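Local coordinates for protein adenosine deaminase 1 (Arthrobacter aurescens, PDB 3RYS) that probably catalyses the zinc-dependent hydrolytic deamination of adenine to hypoxanthine, a step of purine salvage, at residues M82-L87 / E130-S135; R226-E229 / V233-R236; D258-H263 / F293-K298; G272-V277 / I315-A320. One frame throughout, in Å; residues are numbered along the deposited sequence.

Contact 1: residues M82-L87 / E130-S135; sequences MTRAYL and EDFGVS
The F132 ring has L87 over one face and D131, its own neighbour in the chain, over the other. The carbonyl carbon of L87 stands 4.1 Å above the ring plane and D131 CB stands 3.8 Å above it on the opposite side, both displaced toward the rim. The closest side-chain approach is L87 CB to F132 CD2, 3.5 Å, and the two side chains cross at about a right angle. R84 meets the far end of the ring: its CG lies 4.0 Å from F132 CE2, while its carbonyl O comes obliquely to F132 CZ at 3.8 Å. Of the R84 side chain it is CG that touches; from there the chain runs extended away from the ring, its guanidinium plane 54° from that of the ring. R84 NH2 and D131 OD2 remain 4.7 Å apart, too far for a salt bridge; T127 OG1 is hydrogen-bonded to the same D131 oxygen. F132 CG lies anti to the carbonyl carbon (chi1 -54°), which swings the ring across to helix 76-92. An alanine at F132 is likely to open a gap against L87 CB and leave the aliphatic part of R84 without its apolar neighbour. Just beyond, G133 leaves helical geometry with a positive phi, and V134 CG1 reaches L87 CD2 at 4.3 Å. V134 also packs on A98 of strand 95-102, and S135 bonds to that strand through its backbone. Such packing of a helix-to-strand connection against a neighbouring helix belongs to the helical outer layer of the TIM barrel, away from the metal site.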
loop_
_atom_site.group_PDB
_atom_site.type_symbol
_atom_site.label_atom_id
_atom_site.label_comp_id
_atom_site.label_asym_id
_atom_site.label_seq_id
_atom_site.Cartn_x
_atom_site.Cartn_y
_atom_site.Cartn_z
ATOM N N MET A 82 -7.296 11.824 -8.521
ATOM C CA MET A 82 -6.980 11.181 -7.250
ATOM C C MET A 82 -5.535 10.722 -7.208
ATOM O O MET A 82 -4.854 10.863 -6.187
ATOM C CB MET A 82 -7.899 9.985 -7.003
ATOM C CG MET A 82 -7.395 9.035 -5.932
ATOM S SD MET A 82 -8.465 7.594 -5.750
ATOM C CE MET A 82 -8.268 6.827 -7.352
ATOM N N THR A 83 -5.076 10.172 -8.329
ATOM C CA THR A 83 -3.733 9.625 -8.429
ATOM C C THR A 83 -2.697 10.743 -8.368
ATOM O O THR A 83 -1.662 10.608 -7.714
ATOM C CB THR A 83 -3.556 8.826 -9.731
ATOM O OG1 THR A 83 -4.634 7.893 -9.876
ATOM C CG2 THR A 83 -2.228 8.077 -9.725
ATOM N N ARG A 84 -2.989 11.851 -9.038
ATOM C CA ARG A 84 -2.070 12.980 -9.076
ATOM C C ARG A 84 -1.965 13.670 -7.728
ATOM O O ARG A 84 -0.911 14.193 -7.375
ATOM C CB ARG A 84 -2.481 13.979 -10.164
ATOM C CG ARG A 84 -1.948 13.605 -11.535
ATOM C CD ARG A 84 -2.568 14.402 -12.675
ATOM N NE ARG A 84 -1.961 14.003 -13.944
ATOM C CZ ARG A 84 -2.503 14.205 -15.141
ATOM N NH1 ARG A 84 -3.678 14.810 -15.251
ATOM N NH2 ARG A 84 -1.863 13.797 -16.232
ATOM N N ALA A 85 -3.058 13.666 -6.977
ATOM C CA ALA A 85 -3.079 14.312 -5.674
ATOM C C ALA A 85 -2.185 13.547 -4.712
ATOM O O ALA A 85 -1.583 14.130 -3.815
ATOM C CB ALA A 85 -4.506 14.397 -5.138
ATOM N N TYR A 86 -2.109 12.234 -4.902
ATOM C CA TYR A 86 -1.222 11.408 -4.098
ATOM C C TYR A 86 0.227 11.570 -4.543
ATOM O O TYR A 86 1.110 11.786 -3.720
ATOM C CB TYR A 86 -1.611 9.927 -4.162
ATOM C CG TYR A 86 -0.455 9.031 -3.782
ATOM C CD1 TYR A 86 -0.056 8.907 -2.458
ATOM C CD2 TYR A 86 0.265 8.346 -4.751
ATOM C CE1 TYR A 86 1.015 8.113 -2.108
ATOM C CE2 TYR A 86 1.332 7.550 -4.412
ATOM C CZ TYR A 86 1.707 7.434 -3.087
ATOM O OH TYR A 86 2.779 6.636 -2.749
ATOM N N LEU A 87 0.471 11.448 -5.844
ATOM C CA LEU A 87 1.827 11.551 -6.370
ATOM C C LEU A 87 2.466 12.875 -5.958
ATOM O O LEU A 87 3.650 12.932 -5.629
ATOM C CB LEU A 87 1.832 11.396 -7.896
ATOM C CG LEU A 87 1.472 10.011 -8.444
ATOM C CD1 LEU A 87 1.207 10.055 -9.945
ATOM C CD2 LEU A 87 2.561 9.009 -8.123
ATOM N N GLU A 130 7.976 12.540 -14.775
ATOM C CA GLU A 130 8.115 13.866 -15.351
ATOM C C GLU A 130 7.513 14.959 -14.471
ATOM O O GLU A 130 8.130 15.999 -14.249
ATOM C CB GLU A 130 7.460 13.887 -16.722
ATOM C CG GLU A 130 7.699 15.156 -17.485
ATOM C CD GLU A 130 7.228 15.046 -18.914
ATOM O OE1 GLU A 130 6.931 13.909 -19.354
ATOM O OE2 GLU A 130 7.156 16.092 -19.590
ATOM N N ASP A 131 6.309 14.714 -13.965
ATOM C CA ASP A 131 5.558 15.736 -13.248
ATOM C C ASP A 131 5.881 15.817 -11.762
ATOM O O ASP A 131 5.741 16.876 -11.152
ATOM C CB ASP A 131 4.063 15.497 -13.422
ATOM C CG ASP A 131 3.635 15.570 -14.861
ATOM O OD1 ASP A 131 4.365 16.182 -15.670
ATOM O OD2 ASP A 131 2.567 15.016 -15.185
ATOM N N PHE A 132 6.300 14.706 -11.173
ATOM C CA PHE A 132 6.508 14.677 -9.734
ATOM C C PHE A 132 7.848 14.055 -9.361
ATOM O O PHE A 132 8.253 14.095 -8.201
ATOM C CB PHE A 132 5.356 13.937 -9.046
ATOM C CG PHE A 132 3.988 14.469 -9.403
ATOM C CD1 PHE A 132 3.576 15.718 -8.965
ATOM C CD2 PHE A 132 3.112 13.716 -10.174
ATOM C CE1 PHE A 132 2.323 16.204 -9.293
ATOM C CE2 PHE A 132 1.855 14.196 -10.501
ATOM C CZ PHE A 132 1.461 15.439 -10.061
ATOM N N GLY A 133 8.535 13.488 -10.347
ATOM C CA GLY A 133 9.810 12.839 -10.106
ATOM C C GLY A 133 9.670 11.533 -9.344
ATOM O O GLY A 133 10.540 11.170 -8.551
ATOM N N VAL A 134 8.574 10.821 -9.590
ATOM C CA VAL A 134 8.323 9.554 -8.919
ATOM C C VAL A 134 8.156 8.414 -9.917
ATOM O O VAL A 134 7.251 8.442 -10.752
ATOM C CB VAL A 134 7.053 9.631 -8.052
ATOM C CG1 VAL A 134 6.719 8.270 -7.478
ATOM C CG2 VAL A 134 7.223 10.657 -6.942
ATOM N N SER A 135 9.030 7.414 -9.830
ATOM C CA SER A 135 8.874 6.181 -10.601
ATOM C C SER A 135 7.657 5.434 -10.084
ATOM O O SER A 135 7.405 5.422 -8.880
ATOM C CB SER A 135 10.103 5.290 -10.439
ATOM O OG SER A 135 11.244 5.874 -11.028
#

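Contact 2: residues R226-E229 / V233-R236; sequences RCME and VVQR
V234 meets the 226-229 segment through its CB and both of its methyl branches. Its CB lies 4.1 Å from M228 CE, the methyl at the end of the methionine. The CG1 branch approaches that methyl to 3.6 Å, and the CG2 branch to 3.3 Å, so M228 CE sits across the fork of the valine. CG2 also lies beside the carbonyl O of C227 and 4.4 Å from C227 SG. M228 reaches the valine although its CB starts away from it: the chain bends at chi2 (-74°) and again at chi3, which brings CE back. One helical position earlier, V233 CG1 touches C227 CB at 4.3 Å. The 3-10 segment is tied on its far side by R226, which grips E229 side-on, NE to OE2 and NH2 to OE1, the latter bond 2.8 Å long and using the syn lone pair. R226 NH1 bonds to E203 O, while R236 forms salt bridges with D214 and E240. With no hydrogen bond crossing between the segments and the charged groups paired elsewhere, the contact between this turn and the first part of the helix it leads into is chiefly apolar: a thioether methyl, and CB and SG of a cysteine, against valine methyls.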
loop_
_atom_site.group_PDB
_atom_site.type_symbol
_atom_site.label_atom_id
_atom_site.label_comp_id
_atom_site.label_asym_id
_atom_site.label_seq_id
_atom_site.Cartn_x
_atom_site.Cartn_y
_atom_site.Cartn_z
ATOM N N ARG A 226 1.788 -10.147 12.183
ATOM C CA ARG A 226 1.387 -11.282 13.012
ATOM C C ARG A 226 2.332 -12.473 12.873
ATOM O O ARG A 226 2.146 -13.506 13.517
ATOM C CB ARG A 226 -0.063 -11.689 12.751
ATOM C CG ARG A 226 -1.073 -10.742 13.378
ATOM C CD ARG A 226 -2.445 -11.374 13.456
ATOM N NE ARG A 226 -2.445 -12.547 14.323
ATOM C CZ ARG A 226 -3.434 -13.433 14.385
ATOM N NH1 ARG A 226 -4.507 -13.284 13.619
ATOM N NH2 ARG A 226 -3.347 -14.475 15.204
ATOM N N CYS A 227 3.360 -12.320 12.046
ATOM C CA CYS A 227 4.369 -13.356 11.901
ATOM C C CYS A 227 5.115 -13.534 13.216
ATOM O O CYS A 227 5.678 -14.593 13.485
ATOM C CB CYS A 227 5.362 -12.987 10.800
ATOM S SG CYS A 227 6.501 -11.671 11.276
ATOM N N MET A 228 5.115 -12.488 14.036
ATOM C CA MET A 228 5.830 -12.512 15.305
ATOM C C MET A 228 5.295 -13.587 16.252
ATOM O O MET A 228 5.921 -13.899 17.261
ATOM C CB MET A 228 5.770 -11.137 15.974
ATOM C CG MET A 228 6.507 -10.030 15.224
ATOM S SD MET A 228 8.306 -10.146 15.353
ATOM C CE MET A 228 8.682 -11.264 14.013
ATOM N N GLU A 229 4.143 -14.158 15.923
ATOM C CA GLU A 229 3.522 -15.156 16.786
ATOM C C GLU A 229 4.097 -16.546 16.562
ATOM O O GLU A 229 3.819 -17.478 17.319
ATOM C CB GLU A 229 2.009 -15.157 16.592
ATOM C CG GLU A 229 1.367 -13.864 17.056
ATOM C CD GLU A 229 -0.060 -13.700 16.576
ATOM O OE1 GLU A 229 -0.652 -14.686 16.075
ATOM O OE2 GLU A 229 -0.583 -12.573 16.704
ATOM N N VAL A 233 8.245 -19.223 11.449
ATOM C CA VAL A 233 7.781 -18.383 10.346
ATOM C C VAL A 233 8.678 -17.149 10.300
ATOM O O VAL A 233 9.202 -16.783 9.246
ATOM C CB VAL A 233 6.326 -17.930 10.528
ATOM C CG1 VAL A 233 5.935 -16.966 9.418
ATOM C CG2 VAL A 233 5.392 -19.125 10.547
ATOM N N VAL A 234 8.857 -16.522 11.459
ATOM C CA VAL A 234 9.811 -15.431 11.611
ATOM C C VAL A 234 11.170 -15.872 11.090
ATOM O O VAL A 234 11.904 -15.088 10.493
ATOM C CB VAL A 234 9.975 -15.030 13.095
ATOM C CG1 VAL A 234 11.017 -13.931 13.237
ATOM C CG2 VAL A 234 8.646 -14.595 13.686
ATOM N N GLN A 235 11.486 -17.142 11.319
ATOM C CA GLN A 235 12.786 -17.705 10.979
ATOM C C GLN A 235 12.990 -17.732 9.473
ATOM O O GLN A 235 14.030 -17.306 8.971
ATOM C CB GLN A 235 12.900 -19.117 11.545
ATOM C CG GLN A 235 14.176 -19.390 12.308
ATOM C CD GLN A 235 13.983 -20.445 13.394
ATOM O OE1 GLN A 235 14.082 -20.147 14.588
ATOM N NE2 GLN A 235 13.685 -21.676 12.983
ATOM N N ARG A 236 11.989 -18.232 8.755
ATOM C CA ARG A 236 12.040 -18.278 7.299
ATOM C C ARG A 236 12.089 -16.884 6.673
ATOM O O ARG A 236 12.853 -16.640 5.737
ATOM C CB ARG A 236 10.843 -19.043 6.741
ATOM C CG ARG A 236 10.685 -18.870 5.247
ATOM C CD ARG A 236 9.343 -19.374 4.765
ATOM N NE ARG A 236 9.252 -19.315 3.312
ATOM C CZ ARG A 236 8.274 -19.873 2.609
ATOM N NH1 ARG A 236 7.305 -20.528 3.236
ATOM N NH2 ARG A 236 8.270 -19.775 1.284
#

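Contact 3: residues D258-H263 / F293-K298; sequences DKLADH and FEQLVK
L260 and L296 mark the nearest backbone approach, with CA atoms 8.0 Å apart, so side chains must bridge the interval. One partner is a short 3-10 segment, 260-262, the other regular helix. Two backbone bonds shape the former, D262 N to K259 O at 2.8 Å and H263 N to L260 O at 3.1 Å. D262 also folds back: K259 N donates to OD2 at 3.2 Å, on the anti side of the carboxylate and with a bent N-H...O angle of 138°. In the TIM-barrel fold this loop follows helix 248-253 and leads into helix 265-270, where H263 ND1 caps the backbone N of L265. L260 carries the crossing contact. A chi1 of -176° carries CG away from the L260 amide nitrogen and sends CD2 to helix 289-300, where that methyl lies 3.4 Å from Q295 CB and 3.7 Å from Q295 O. The L260 and Q295 side chains cross at about a right angle, and Q295 offers the root of its chain, which bends at chi2 beyond CB. The second methyl, L260 CD1, meets L296 CD2 more loosely at 4.5 Å. L260 also packs on P248 and V252 of helix 248-253, while L296 touches V277 of strand 275-277 and F302.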
loop_
_atom_site.group_PDB
_atom_site.type_symbol
_atom_site.label_atom_id
_atom_site.label_comp_id
_atom_site.label_asym_id
_atom_site.label_seq_id
_atom_site.Cartn_x
_atom_site.Cartn_y
_atom_site.Cartn_z
ATOM N N ASP A 258 -2.254 -1.642 19.758
ATOM C CA ASP A 258 -2.941 -0.736 20.672
ATOM C C ASP A 258 -2.459 0.699 20.503
ATOM O O ASP A 258 -3.224 1.579 20.111
ATOM C CB ASP A 258 -2.763 -1.191 22.119
ATOM C CG ASP A 258 -3.541 -0.334 23.097
ATOM O OD1 ASP A 258 -3.261 -0.414 24.313
ATOM O OD2 ASP A 258 -4.429 0.423 22.649
ATOM N N LYS A 259 -1.188 0.927 20.812
ATOM C CA LYS A 259 -0.569 2.233 20.628
ATOM C C LYS A 259 0.674 2.092 19.763
ATOM O O LYS A 259 1.274 1.019 19.688
ATOM C CB LYS A 259 -0.197 2.851 21.975
ATOM C CG LYS A 259 -1.393 3.241 22.829
ATOM C CD LYS A 259 -1.039 3.252 24.309
ATOM C CE LYS A 259 0.026 4.288 24.629
ATOM N NZ LYS A 259 0.551 4.117 26.015
ATOM N N LEU A 260 1.062 3.175 19.103
ATOM C CA LEU A 260 2.266 3.147 18.293
ATOM C C LEU A 260 3.464 2.716 19.141
ATOM O O LEU A 260 4.396 2.091 18.639
ATOM C CB LEU A 260 2.523 4.512 17.655
ATOM C CG LEU A 260 3.725 4.530 16.714
ATOM C CD1 LEU A 260 3.545 3.482 15.626
ATOM C CD2 LEU A 260 3.934 5.909 16.111
ATOM N N ALA A 261 3.433 3.042 20.429
ATOM C CA ALA A 261 4.535 2.698 21.320
ATOM C C ALA A 261 4.660 1.186 21.474
ATOM O O ALA A 261 5.683 0.675 21.937
ATOM C CB ALA A 261 4.355 3.365 22.676
ATOM N N ASP A 262 3.620 0.472 21.063
ATOM C CA ASP A 262 3.583 -0.978 21.200
ATOM C C ASP A 262 3.907 -1.701 19.895
ATOM O O ASP A 262 3.812 -2.924 19.828
ATOM C CB ASP A 262 2.204 -1.421 21.703
ATOM C CG ASP A 262 1.830 -0.774 23.024
ATOM O OD1 ASP A 262 2.673 -0.786 23.951
ATOM O OD2 ASP A 262 0.697 -0.257 23.136
ATOM N N HIS A 263 4.288 -0.959 18.861
ATOM C CA HIS A 263 4.483 -1.567 17.547
ATOM C C HIS A 263 5.759 -2.405 17.448
ATOM O O HIS A 263 6.815 -1.989 17.921
ATOM C CB HIS A 263 4.456 -0.516 16.443
ATOM C CG HIS A 263 4.096 -1.073 15.104
ATOM N ND1 HIS A 263 4.986 -1.784 14.328
ATOM C CD2 HIS A 263 2.934 -1.038 14.408
ATOM C CE1 HIS A 263 4.390 -2.159 13.211
ATOM N NE2 HIS A 263 3.145 -1.718 13.234
ATOM N N PHE A 293 7.199 7.912 9.334
ATOM C CA PHE A 293 8.565 8.040 9.819
ATOM C C PHE A 293 8.633 8.990 11.008
ATOM O O PHE A 293 9.226 8.667 12.038
ATOM C CB PHE A 293 9.497 8.520 8.707
ATOM C CG PHE A 293 10.026 7.416 7.845
ATOM C CD1 PHE A 293 9.414 7.102 6.644
ATOM C CD2 PHE A 293 11.135 6.693 8.233
ATOM C CE1 PHE A 293 9.901 6.087 5.846
ATOM C CE2 PHE A 293 11.625 5.674 7.441
ATOM C CZ PHE A 293 11.008 5.371 6.245
ATOM N N GLU A 294 8.023 10.161 10.854
ATOM C CA GLU A 294 7.995 11.166 11.912
ATOM C C GLU A 294 7.556 10.573 13.243
ATOM O O GLU A 294 8.152 10.852 14.286
ATOM C CB GLU A 294 7.062 12.313 11.536
ATOM C CG GLU A 294 6.988 13.404 12.590
ATOM C CD GLU A 294 5.845 14.368 12.348
ATOM O OE1 GLU A 294 4.960 14.051 11.520
ATOM O OE2 GLU A 294 5.828 15.440 12.988
ATOM N N GLN A 295 6.510 9.753 13.204
ATOM C CA GLN A 295 5.984 9.146 14.420
ATOM C C GLN A 295 6.911 8.062 14.976
ATOM O O GLN A 295 7.034 7.905 16.192
ATOM C CB GLN A 295 4.573 8.602 14.186
ATOM C CG GLN A 295 3.529 9.679 13.895
ATOM C CD GLN A 295 3.423 10.718 15.004
ATOM O OE1 GLN A 295 4.297 11.572 15.156
ATOM N NE2 GLN A 295 2.342 10.655 15.776
ATOM N N LEU A 296 7.570 7.327 14.085
ATOM C CA LEU A 296 8.527 6.300 14.495
ATOM C C LEU A 296 9.691 6.920 15.253
ATOM O O LEU A 296 10.169 6.363 16.241
ATOM C CB LEU A 296 9.063 5.535 13.282
ATOM C CG LEU A 296 8.061 4.619 12.579
ATOM C CD1 LEU A 296 8.702 3.969 11.365
ATOM C CD2 LEU A 296 7.518 3.571 13.547
ATOM N N VAL A 297 10.146 8.072 14.766
ATOM C CA VAL A 297 11.219 8.813 15.405
ATOM C C VAL A 297 10.729 9.372 16.726
ATOM O O VAL A 297 11.335 9.155 17.772
ATOM C CB VAL A 297 11.675 9.999 14.537
ATOM C CG1 VAL A 297 12.691 10.848 15.295
ATOM C CG2 VAL A 297 12.241 9.509 13.204
ATOM N N LYS A 298 9.617 10.095 16.661
ATOM C CA LYS A 298 9.065 10.778 17.822
ATOM C C LYS A 298 8.693 9.804 18.943
ATOM O O LYS A 298 9.012 10.049 20.109
ATOM C CB LYS A 298 7.867 11.642 17.398
ATOM C CG LYS A 298 6.928 12.089 18.518
ATOM C CD LYS A 298 5.768 12.914 17.940
ATOM C CE LYS A 298 4.522 12.900 18.833
ATOM N NZ LYS A 298 4.700 13.667 20.100
#

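Contact 4: residues G272-V277 / I315-A320; sequences GLNVCV and IRSSFA
An inverse gamma turn centred on N274, on the approach to barrel strand 275-277, faces S317. The turn is evidenced by V275 N bonding to L273 O at 2.8 Å, and a chi1 of -177° extends the N274 amide group to the serine. ND2 donates to S317 OG over 3.2 Å, a weak bond with an N-H...O angle of 134°; ND2 is also bonded to Q241 O. The serine hydroxyl has a stronger partner in N313 O, one helical turn earlier. A water supplements the direct link: it donates to N274 O at 2.8 Å and to S317 OG at 2.9 Å, so the hydroxyl, buried, is held from three sources. In the TIM barrel, strand 275-277 runs parallel to strand 244-246, with N274 and C276 both bonded to L244 through the backbone, and it leads to D280, which binds both zinc and adenine, and to D281, which binds adenine. Upstream, G272 closes helix 265-270 in a Schellman motif with positive phi. At the other segment S318 turns back on the helix: its OG donates to I315 O at 2.7 Å, tilted 19° from the carbonyl plane, and its backbone N bonds to the same oxygen at 3.2 Å.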
loop_
_atom_site.group_PDB
_atom_site.type_symbol
_atom_site.label_atom_id
_atom_site.label_comp_id
_atom_site.label_asym_id
_atom_site.label_seq_id
_atom_site.Cartn_x
_atom_site.Cartn_y
_atom_site.Cartn_z
ATOM N N GLY A 272 16.260 -8.685 12.016
ATOM C CA GLY A 272 16.679 -8.889 10.642
ATOM C C GLY A 272 15.584 -9.094 9.612
ATOM O O GLY A 272 15.878 -9.362 8.446
ATOM N N LEU A 273 14.324 -8.983 10.026
ATOM C CA LEU A 273 13.227 -9.033 9.066
ATOM C C LEU A 273 13.399 -7.896 8.067
ATOM O O LEU A 273 13.677 -6.761 8.455
ATOM C CB LEU A 273 11.872 -8.915 9.767
ATOM C CG LEU A 273 11.425 -10.095 10.629
ATOM C CD1 LEU A 273 10.116 -9.772 11.325
ATOM C CD2 LEU A 273 11.287 -11.345 9.780
ATOM N N ASN A 274 13.244 -8.204 6.784
ATOM C CA ASN A 274 13.419 -7.210 5.729
ATOM C C ASN A 274 12.226 -6.257 5.618
ATOM O O ASN A 274 11.493 -6.272 4.627
ATOM C CB ASN A 274 13.662 -7.911 4.397
ATOM C CG ASN A 274 13.922 -6.941 3.271
ATOM O OD1 ASN A 274 14.385 -5.823 3.497
ATOM N ND2 ASN A 274 13.622 -7.362 2.047
ATOM N N VAL A 275 12.037 -5.430 6.640
ATOM C CA VAL A 275 10.853 -4.583 6.730
ATOM C C VAL A 275 11.064 -3.185 6.165
ATOM O O VAL A 275 12.185 -2.672 6.128
ATOM C CB VAL A 275 10.383 -4.437 8.188
ATOM C CG1 VAL A 275 9.740 -5.730 8.680
ATOM C CG2 VAL A 275 11.549 -4.023 9.077
ATOM N N CYS A 276 9.968 -2.574 5.728
ATOM C CA CYS A 276 9.977 -1.182 5.305
ATOM C C CYS A 276 8.702 -0.483 5.769
ATOM O O CYS A 276 7.739 -1.136 6.173
ATOM C CB CYS A 276 10.142 -1.066 3.788
ATOM S SG CYS A 276 8.786 -1.758 2.810
ATOM N N VAL A 277 8.711 0.844 5.709
ATOM C CA VAL A 277 7.630 1.668 6.237
ATOM C C VAL A 277 6.719 2.180 5.123
ATOM O O VAL A 277 7.193 2.709 4.117
ATOM C CB VAL A 277 8.198 2.865 7.027
ATOM C CG1 VAL A 277 7.085 3.764 7.527
ATOM C CG2 VAL A 277 9.047 2.368 8.187
ATOM N N ILE A 315 13.773 0.234 -1.057
ATOM C CA ILE A 315 14.306 0.353 -2.407
ATOM C C ILE A 315 14.759 -1.003 -2.928
ATOM O O ILE A 315 14.443 -1.375 -4.059
ATOM C CB ILE A 315 15.465 1.368 -2.488
ATOM C CG1 ILE A 315 14.984 2.753 -2.050
ATOM C CG2 ILE A 315 16.022 1.422 -3.900
ATOM C CD1 ILE A 315 16.072 3.794 -1.993
ATOM N N ARG A 316 15.489 -1.743 -2.101
ATOM C CA ARG A 316 15.950 -3.074 -2.481
ATOM C C ARG A 316 14.775 -4.004 -2.737
ATOM O O ARG A 316 14.879 -4.946 -3.520
ATOM C CB ARG A 316 16.823 -3.685 -1.387
ATOM C CG ARG A 316 18.095 -2.940 -1.098
ATOM C CD ARG A 316 19.010 -3.784 -0.219
ATOM N NE ARG A 316 20.047 -2.973 0.409
ATOM C CZ ARG A 316 19.947 -2.447 1.627
ATOM N NH1 ARG A 316 18.858 -2.658 2.354
ATOM N NH2 ARG A 316 20.938 -1.715 2.118
ATOM N N SER A 317 13.660 -3.740 -2.062
ATOM C CA SER A 317 12.493 -4.608 -2.142
ATOM C C SER A 317 11.578 -4.251 -3.313
ATOM O O SER A 317 10.789 -5.077 -3.767
ATOM C CB SER A 317 11.713 -4.576 -0.824
ATOM O OG SER A 317 12.535 -4.956 0.267
ATOM N N SER A 318 11.684 -3.021 -3.803
ATOM C CA SER A 318 10.846 -2.585 -4.917
ATOM C C SER A 318 11.081 -3.433 -6.170
ATOM O O SER A 318 12.068 -4.167 -6.264
ATOM C CB SER A 318 11.071 -1.100 -5.225
ATOM O OG SER A 318 12.368 -0.872 -5.743
ATOM N N PHE A 319 10.155 -3.332 -7.118
ATOM C CA PHE A 319 10.282 -4.012 -8.399
ATOM C C PHE A 319 10.788 -3.035 -9.454
ATOM O O PHE A 319 10.531 -3.194 -10.645
ATOM C CB PHE A 319 8.945 -4.617 -8.836
ATOM C CG PHE A 319 8.401 -5.641 -7.882
ATOM C CD1 PHE A 319 9.244 -6.547 -7.258
ATOM C CD2 PHE A 319 7.041 -5.714 -7.619
ATOM C CE1 PHE A 319 8.741 -7.495 -6.377
ATOM C CE2 PHE A 319 6.537 -6.666 -6.744
ATOM C CZ PHE A 319 7.389 -7.552 -6.125
ATOM N N ALA A 320 11.504 -2.012 -9.000
ATOM C CA ALA A 320 12.112 -1.046 -9.900
ATOM C C ALA A 320 13.382 -1.630 -10.515
ATOM O O ALA A 320 13.899 -2.651 -10.047
ATOM C CB ALA A 320 12.419 0.243 -9.161
HETATM O O HOH W 1 10.937 -4.394 2.681
HETATM O O HOH W 2 15.033 -7.123 -1.032
#

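Contact 4 connects two of the others. M228 CE of contact 2 packs on L273 CD1 at 3.4 Å, and L296 CD1 of contact 3 packs on V277 CG2 at 3.6 Å, so strand 275-277 and its lead-in are flanked by both. Contacts 3 and 4 interleave along the chain, whereas contacts 2 and 3 do not touch, their nearest atoms being about 8 Å apart. Contact 1 stands apart, its centre 35 Å from that of contact 2 and its nearest atoms about 6 Å from contact 4. Toward the active site, the C227 side chain lies about 9 Å from that of H223, an adenine-binding residue, and the S317 side chain about 10 Å from that of the zinc ligand H19.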